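Local coordinates for protein putative aminotransferase (Actinomadura melliaura, PDB 4ZWV) that probably transfers an amino group to a sugar, with pyridoxal 5'-phosphate as cofactor, in making the aminopentose of the indolocarbazole AT2433, at residues V128-G133 and E160-A165; G133-L138 and W166-R171; D301-F306 and D345-L350. One frame throughout, in Å; residues are numbered along the deposited sequence. Where two conformers were deposited one is given.

Contacts 1 and 2 are neighbours, their centres about 8 Å apart, and their segments alternate along the chain: 128-133 runs straight into 133-138 through the shared G133, and 160-165 into 166-171. Together they follow two adjacent strands of the seven-stranded mixed sheet, 123-129 and 157-161, past the cofactor-binding H164 to the start of helix 138-152 and the small sheet containing strand 169-170. H130 of contact 1 bonds to the loop of contact 2. Contact 3, later in the chain, lies about 22 Å from contact 1 and about 26 Å from contact 2 between centres, where helix 303-312 covers a separate three-stranded antiparallel sheet. Contact 1 thus borders the cofactor site; contact 3 stands off it.

Contact 1. Residues V128-G133 and E160-A165; sequences VVHWTG and EDCAHA
V128 and E160 are paired in parallel strands, and D161 N donates to V128 O over 2.8 Å. Their side chains run together on one sheet face, V128 CG2 against E160 CG. On the face carrying V129 and D161, V129 CG2 packs on D161 CB; the carboxylate is held by T87 through OD2 and closes an Asx turn through OD1, which accepts from A163 N. H130 continues the pairing, its N bonded to D161 O, but its ring swings back toward E160. With CG anti to the carbonyl carbon (chi1 -56°), NE2 reaches E160 OE1 at 2.8 Å. The bond lies close to the imidazole plane but meets the carboxylate on its anti side and 31° out of its plane, the planes 81° apart. C162 SG sits at the same ring's edge, 3.6 Å from CD2. E160 OE2 is taken by N180 and H130 ND1 by V136 N. Where the strands part, a water donates to H130 O and D161 O and accepts from H164 N. The six-membered ring of W131 meets H164 obliquely, CZ3 coming 3.2 Å from CE1. T132 N then donates a bent bond to H164 ND1 in the imidazole plane (2.9 Å), which helps fix the rotation of this cofactor-binding ring, also stacked on Y294. G133 CA packs 3.2 Å from H164 O, a buried carbonyl with no partner in the model. The two strands belong to a beta-alpha-beta unit: helix 138-152 connects them and covers V128 and E160 with L141 and L138, while strand 181-185 flanks E160 and C162.

Contact 2. Residues G133-L138 and W166-R171; sequences GYPVDL and WGASYR
The hydrogen bond between the segments runs from Y170 OH to D137 OD1, 2.6 Å long, meeting the oxygen on its anti side and 28° out of the carboxylate plane. D137 CG stands anti to the backbone N (chi1 -172°), which carries the carboxylate to the phenol end of the ring; the two planes are 48° apart. Y170 OH also receives D139 N, and D137 OD1 receives R140 N, so both partners are tied to the first turn of helix 138-152. Charge adds a looser link: R171 NH2 lies 3.8 Å from D137 OD1, a long salt bridge in which the oxygen sits over the guanidinium face and no N-H points at it. A water closes the gap, donating to D137 OD2 and accepting from R171 NH2, while the guanidinium has its stronger partners in D288 and D139. D137 is the N-cap residue of helix 138-152, the helix of the beta-alpha-beta unit; strand 169-170 of the small antiparallel sheet places Y170 at that helix start. The remaining contacts are packing. One face of the Y170 ring lies under the backbone, with L138 N 3.4 Å from CZ and V136 O 3.7 Å from CD1, and L138 CB touches CE2 at 3.8 Å. P135 packs along the chain from A168 to Y170: its CB meets Y170 CB, and its CG lies 3.6 Å from S169 O and 4.2 Å from A168 CB.

Contact 3. Residues D301-F306 and D345-L350; sequences DDRPAF and DRMVSL
The first turn of helix 303-312 lies beside the chain entering strand 347-350, the backbones coming nearest where the CA atoms of R303 and R346 are 6.1 Å apart. R303 does most of the joining. Its chain leaves the helix with CG anti to the backbone N and then bends at chi3 (62°), which lays the guanidinium across the backbone of D345. D345 O sits over the centre of one face, 3.2 Å from R303 CZ, while NH1 donates to M347 O at 2.9 Å, using a lone pair in the carbonyl plane. NH1 also donates to Y344 O, so this one nitrogen bridges the last carbonyl of helix 338-344 and the first of strand 347-350. On the polar side one water accepts from R303 N and donates to D345 O, and another donates to D301 OD1 and accepts from R346 NH2, whose firmer partner is E281. On the apolar side F306 puts CZ, at the ring edge, 4.3 Å from L350 CD2, and in one of its two conformers V348 CG1 comes 3.8 Å from F306 CE2. W372 meets the phenylalanine edge-to-face, and I368 of helix 358-369 touches both F306 and L350. This is a helix packed on a three-stranded antiparallel sheet: helix 303-312 follows strand 296-300 and covers it and its neighbour 347-350, consistent with the small C-terminal domain of fold type I aminotransferases.

Contact 1. Residues V128-G133 and E160-A165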
# COMPACT_ATOMS: atom_id res chain seq x y z
N VAL A 128 -4.17 19.94 4.76
CA VAL A 128 -3.37 21.09 4.34
C VAL A 128 -2.02 20.58 3.87
O VAL A 128 -1.42 19.70 4.49
CB VAL A 128 -3.20 22.15 5.46
CG1 VAL A 128 -4.57 22.69 5.89
CG2 VAL A 128 -2.45 21.60 6.65
N VAL A 129 -1.57 21.10 2.73
CA VAL A 129 -0.34 20.63 2.11
C VAL A 129 0.74 21.70 2.20
O VAL A 129 0.54 22.83 1.73
CB VAL A 129 -0.56 20.23 0.64
CG1 VAL A 129 0.75 19.71 0.04
CG2 VAL A 129 -1.63 19.16 0.54
N HIS A 130 1.87 21.34 2.81
CA HIS A 130 3.02 22.25 2.87
C HIS A 130 3.74 22.16 1.52
O HIS A 130 4.81 21.57 1.39
CB HIS A 130 3.93 21.88 4.03
CG HIS A 130 3.25 21.85 5.36
ND1 HIS A 130 2.73 22.98 5.96
CD2 HIS A 130 3.01 20.83 6.21
CE1 HIS A 130 2.20 22.65 7.13
NE2 HIS A 130 2.35 21.34 7.30
N TRP A 131 3.11 22.77 0.52
CA TRP A 131 3.43 22.53 -0.88
C TRP A 131 4.82 23.02 -1.26
O TRP A 131 5.20 24.15 -0.95
CB TRP A 131 2.36 23.20 -1.75
CG TRP A 131 2.51 23.00 -3.23
CD1 TRP A 131 2.68 23.99 -4.17
CD2 TRP A 131 2.49 21.77 -3.93
NE1 TRP A 131 2.76 23.42 -5.42
CE2 TRP A 131 2.65 22.06 -5.30
CE3 TRP A 131 2.37 20.43 -3.54
CZ2 TRP A 131 2.69 21.06 -6.28
CZ3 TRP A 131 2.40 19.44 -4.51
CH2 TRP A 131 2.56 19.77 -5.87
N THR A 132 5.57 22.14 -1.93
CA THR A 132 6.98 22.32 -2.32
C THR A 132 7.92 22.52 -1.13
O THR A 132 9.10 22.81 -1.32
CB THR A 132 7.20 23.49 -3.33
OG1 THR A 132 7.08 24.76 -2.68
CG2 THR A 132 6.21 23.40 -4.49
N GLY A 133 7.41 22.31 0.08
CA GLY A 133 8.25 22.38 1.27
C GLY A 133 8.00 23.60 2.14
O GLY A 133 8.63 23.75 3.19
N GLU A 160 -1.96 17.23 8.11
CA GLU A 160 -0.92 17.95 7.38
C GLU A 160 -0.16 17.01 6.45
O GLU A 160 0.45 16.04 6.92
CB GLU A 160 0.09 18.60 8.34
CG GLU A 160 -0.50 19.68 9.24
CD GLU A 160 0.54 20.21 10.22
OE1 GLU A 160 1.72 20.36 9.83
OE2 GLU A 160 0.18 20.45 11.39
N ASP A 161 -0.20 17.30 5.16
CA ASP A 161 0.57 16.54 4.17
C ASP A 161 1.94 17.18 4.10
O ASP A 161 2.11 18.27 3.54
CB ASP A 161 -0.15 16.54 2.81
CG ASP A 161 0.60 15.76 1.75
OD1 ASP A 161 1.80 15.46 1.92
OD2 ASP A 161 -0.01 15.43 0.71
N CYS A 162 2.92 16.49 4.67
CA CYS A 162 4.28 16.99 4.80
C CYS A 162 5.23 16.30 3.84
O CYS A 162 6.43 16.28 4.07
CB CYS A 162 4.80 16.78 6.23
SG CYS A 162 3.79 17.54 7.53
N ALA A 163 4.70 15.71 2.77
CA ALA A 163 5.54 14.96 1.83
C ALA A 163 6.74 15.74 1.28
O ALA A 163 7.81 15.15 1.05
CB ALA A 163 4.69 14.47 0.66
N HIS A 164 6.57 17.05 1.08
CA HIS A 164 7.63 17.88 0.52
C HIS A 164 8.45 18.57 1.58
O HIS A 164 9.36 19.36 1.26
CB HIS A 164 7.04 18.98 -0.38
CG HIS A 164 6.43 18.46 -1.63
ND1 HIS A 164 5.80 19.28 -2.55
CD2 HIS A 164 6.36 17.21 -2.14
CE1 HIS A 164 5.37 18.55 -3.56
NE2 HIS A 164 5.70 17.29 -3.34
N ALA A 165 8.13 18.30 2.84
CA ALA A 165 8.58 19.18 3.92
C ALA A 165 9.33 18.46 5.04
O ALA A 165 9.33 18.91 6.18
CB ALA A 165 7.38 19.94 4.48
O HOH W 1 4.38 18.77 1.80

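Contact 2. Residues G133-L138 and W166-R171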
# COMPACT_ATOMS: atom_id res chain seq x y z
N GLY A 133 7.41 22.31 0.08
CA GLY A 133 8.25 22.38 1.27
C GLY A 133 8.00 23.60 2.14
O GLY A 133 8.63 23.75 3.19
N TYR A 134 7.07 24.46 1.72
CA TYR A 134 6.82 25.71 2.45
C TYR A 134 5.64 25.57 3.41
O TYR A 134 4.54 25.24 2.99
CB TYR A 134 6.57 26.86 1.47
CG TYR A 134 6.37 28.19 2.15
CD1 TYR A 134 7.41 28.78 2.87
CD2 TYR A 134 5.16 28.86 2.08
CE1 TYR A 134 7.25 30.01 3.48
CE2 TYR A 134 4.99 30.11 2.70
CZ TYR A 134 6.03 30.66 3.41
OH TYR A 134 5.88 31.88 4.03
N PRO A 135 5.86 25.82 4.70
CA PRO A 135 4.75 25.55 5.62
C PRO A 135 3.58 26.52 5.56
O PRO A 135 3.75 27.73 5.39
CB PRO A 135 5.41 25.64 7.00
CG PRO A 135 6.87 25.40 6.74
CD PRO A 135 7.12 26.07 5.42
N VAL A 136 2.39 25.95 5.72
CA VAL A 136 1.15 26.66 5.96
C VAL A 136 1.20 27.42 7.28
O VAL A 136 1.91 27.02 8.21
CB VAL A 136 -0.03 25.63 5.96
CG1 VAL A 136 -1.36 26.27 6.27
CG2 VAL A 136 -0.09 24.89 4.61
N ASP A 137 0.45 28.52 7.36
CA ASP A 137 0.31 29.28 8.59
C ASP A 137 -0.56 28.51 9.60
O ASP A 137 -1.77 28.74 9.70
CB ASP A 137 -0.31 30.65 8.26
CG ASP A 137 -0.33 31.61 9.44
OD1 ASP A 137 -0.09 31.20 10.60
OD2 ASP A 137 -0.60 32.80 9.18
N LEU A 138 0.07 27.62 10.36
CA LEU A 138 -0.67 26.69 11.21
C LEU A 138 -1.38 27.36 12.38
O LEU A 138 -2.45 26.90 12.79
CB LEU A 138 0.28 25.60 11.73
CG LEU A 138 0.78 24.66 10.63
CD1 LEU A 138 1.84 23.73 11.23
CD2 LEU A 138 -0.34 23.83 10.02
N TRP A 166 10.01 17.37 4.72
CA TRP A 166 10.90 16.80 5.73
C TRP A 166 11.89 17.87 6.22
O TRP A 166 12.49 18.60 5.43
CB TRP A 166 11.67 15.58 5.19
CG TRP A 166 12.51 15.00 6.28
CD1 TRP A 166 13.86 15.14 6.44
CD2 TRP A 166 12.05 14.24 7.41
NE1 TRP A 166 14.26 14.50 7.59
CE2 TRP A 166 13.17 13.95 8.21
CE3 TRP A 166 10.79 13.80 7.82
CZ2 TRP A 166 13.07 13.22 9.39
CZ3 TRP A 166 10.69 13.08 9.00
CH2 TRP A 166 11.83 12.79 9.77
N GLY A 167 12.03 17.96 7.54
CA GLY A 167 12.96 18.89 8.14
C GLY A 167 12.46 20.33 8.26
O GLY A 167 13.21 21.20 8.71
N ALA A 168 11.23 20.58 7.83
CA ALA A 168 10.68 21.95 7.89
C ALA A 168 10.22 22.28 9.30
O ALA A 168 9.94 21.37 10.10
CB ALA A 168 9.53 22.11 6.91
N SER A 169 10.12 23.57 9.59
CA SER A 169 9.62 24.03 10.89
C SER A 169 8.78 25.28 10.70
O SER A 169 8.86 25.95 9.68
CB SER A 169 10.77 24.31 11.85
OG SER A 169 11.57 25.37 11.35
N TYR A 170 7.97 25.57 11.71
CA TYR A 170 7.09 26.73 11.67
C TYR A 170 7.06 27.33 13.06
O TYR A 170 6.75 26.64 14.04
CB TYR A 170 5.70 26.32 11.18
CG TYR A 170 4.61 27.35 11.44
CD1 TYR A 170 4.37 28.39 10.55
CD2 TYR A 170 3.81 27.25 12.58
CE1 TYR A 170 3.37 29.32 10.80
CE2 TYR A 170 2.81 28.18 12.83
CZ TYR A 170 2.59 29.21 11.94
OH TYR A 170 1.58 30.11 12.19
N ARG A 171 7.42 28.61 13.13
CA ARG A 171 7.47 29.37 14.37
C ARG A 171 8.24 28.64 15.46
O ARG A 171 7.86 28.63 16.63
CB ARG A 171 6.05 29.75 14.80
CG ARG A 171 5.49 30.77 13.82
CD ARG A 171 4.20 31.43 14.24
NE ARG A 171 3.79 32.35 13.18
CZ ARG A 171 2.59 32.93 13.10
NH1 ARG A 171 1.67 32.69 14.02
NH2 ARG A 171 2.33 33.74 12.08
O HOH W 2 -0.65 34.23 11.55

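Contact 3. Residues D301-F306 and D345-L350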
# COMPACT_ATOMS: atom_id res chain seq x y z
N ASP A 301 5.85 35.25 -17.15
CA ASP A 301 5.13 35.64 -18.36
C ASP A 301 5.66 34.83 -19.54
O ASP A 301 6.83 34.45 -19.56
CB ASP A 301 5.29 37.13 -18.64
CG ASP A 301 4.78 38.00 -17.51
OD1 ASP A 301 3.92 37.54 -16.75
OD2 ASP A 301 5.26 39.15 -17.40
N ASP A 302 4.80 34.61 -20.54
CA ASP A 302 5.15 33.83 -21.74
C ASP A 302 5.83 32.52 -21.36
O ASP A 302 6.94 32.23 -21.80
CB ASP A 302 6.05 34.63 -22.68
CG ASP A 302 6.08 34.05 -24.10
OD1 ASP A 302 5.43 33.01 -24.34
OD2 ASP A 302 6.78 34.63 -24.96
N ARG A 303 5.16 31.74 -20.52
CA ARG A 303 5.73 30.49 -20.04
C ARG A 303 6.05 29.46 -21.14
O ARG A 303 7.01 28.72 -21.00
CB ARG A 303 4.81 29.87 -18.99
CG ARG A 303 5.49 28.74 -18.21
CD ARG A 303 4.55 28.15 -17.18
NE ARG A 303 3.38 27.57 -17.82
CZ ARG A 303 2.33 27.09 -17.15
NH1 ARG A 303 2.31 27.12 -15.82
NH2 ARG A 303 1.29 26.59 -17.82
N PRO A 304 5.25 29.40 -22.23
CA PRO A 304 5.69 28.45 -23.26
C PRO A 304 7.10 28.75 -23.80
O PRO A 304 7.88 27.83 -24.02
CB PRO A 304 4.64 28.62 -24.36
CG PRO A 304 3.41 28.99 -23.63
CD PRO A 304 3.90 29.92 -22.53
N ALA A 305 7.41 30.03 -24.00
CA ALA A 305 8.75 30.41 -24.44
C ALA A 305 9.77 30.14 -23.34
O ALA A 305 10.89 29.73 -23.62
CB ALA A 305 8.77 31.87 -24.87
N PHE A 306 9.38 30.35 -22.08
CA PHE A 306 10.26 30.06 -20.95
C PHE A 306 10.62 28.57 -20.89
O PHE A 306 11.78 28.21 -20.69
CB PHE A 306 9.61 30.49 -19.63
CG PHE A 306 10.50 30.30 -18.42
CD1 PHE A 306 11.36 31.31 -18.01
CD2 PHE A 306 10.45 29.13 -17.68
CE1 PHE A 306 12.17 31.14 -16.89
CE2 PHE A 306 11.25 28.95 -16.57
CZ PHE A 306 12.12 29.95 -16.17
N ASP A 345 -1.15 29.31 -15.05
CA ASP A 345 -0.52 29.37 -16.37
C ASP A 345 0.82 30.07 -16.30
O ASP A 345 1.50 30.22 -17.32
CB ASP A 345 -1.42 30.10 -17.37
CG ASP A 345 -2.66 29.32 -17.71
OD1 ASP A 345 -2.56 28.08 -17.87
OD2 ASP A 345 -3.74 29.94 -17.82
N ARG A 346 1.22 30.49 -15.10
CA ARG A 346 2.48 31.20 -14.91
C ARG A 346 3.49 30.41 -14.10
O ARG A 346 4.70 30.61 -14.25
CB ARG A 346 2.22 32.54 -14.23
CG ARG A 346 1.44 33.52 -15.08
CD ARG A 346 0.84 34.62 -14.22
NE ARG A 346 1.88 35.39 -13.55
CZ ARG A 346 1.79 35.85 -12.31
NH1 ARG A 346 0.71 35.60 -11.58
NH2 ARG A 346 2.80 36.54 -11.79
N MSE A 347 3.02 29.52 -13.25
CA MSE A 347 3.93 28.87 -12.31
C MSE A 347 4.87 27.89 -13.01
O MSE A 347 4.49 27.18 -13.95
CB MSE A 347 3.15 28.16 -11.20
CG MSE A 347 2.25 27.08 -11.70
SE MSE A 347 1.32 26.23 -10.21
CE MSE A 347 0.29 27.70 -9.54
N VAL A 348 6.10 27.85 -12.52
CA VAL A 348 7.08 26.87 -12.98
C VAL A 348 8.06 26.53 -11.85
O VAL A 348 8.51 27.42 -11.12
CB VAL A 348 7.85 27.37 -14.23
CG1 VAL A 348 8.37 28.77 -14.03
CG2 VAL A 348 8.97 26.39 -14.62
N SER A 349 8.33 25.24 -11.67
CA SER A 349 9.23 24.75 -10.62
C SER A 349 10.63 24.57 -11.20
O SER A 349 10.80 23.99 -12.28
CB SER A 349 8.73 23.42 -10.05
OG SER A 349 7.43 23.53 -9.47
N LEU A 350 11.63 25.05 -10.47
CA LEU A 350 13.03 24.97 -10.89
C LEU A 350 13.83 24.02 -10.01
O LEU A 350 13.54 23.86 -8.83
CB LEU A 350 13.67 26.36 -10.86
CG LEU A 350 13.01 27.43 -11.73
CD1 LEU A 350 13.66 28.78 -11.50
CD2 LEU A 350 13.10 27.03 -13.18
O HOH W 3 4.40 36.57 -14.05
O HOH W 4 2.71 32.63 -18.63
O HOH W 5 -0.81 27.17 -20.36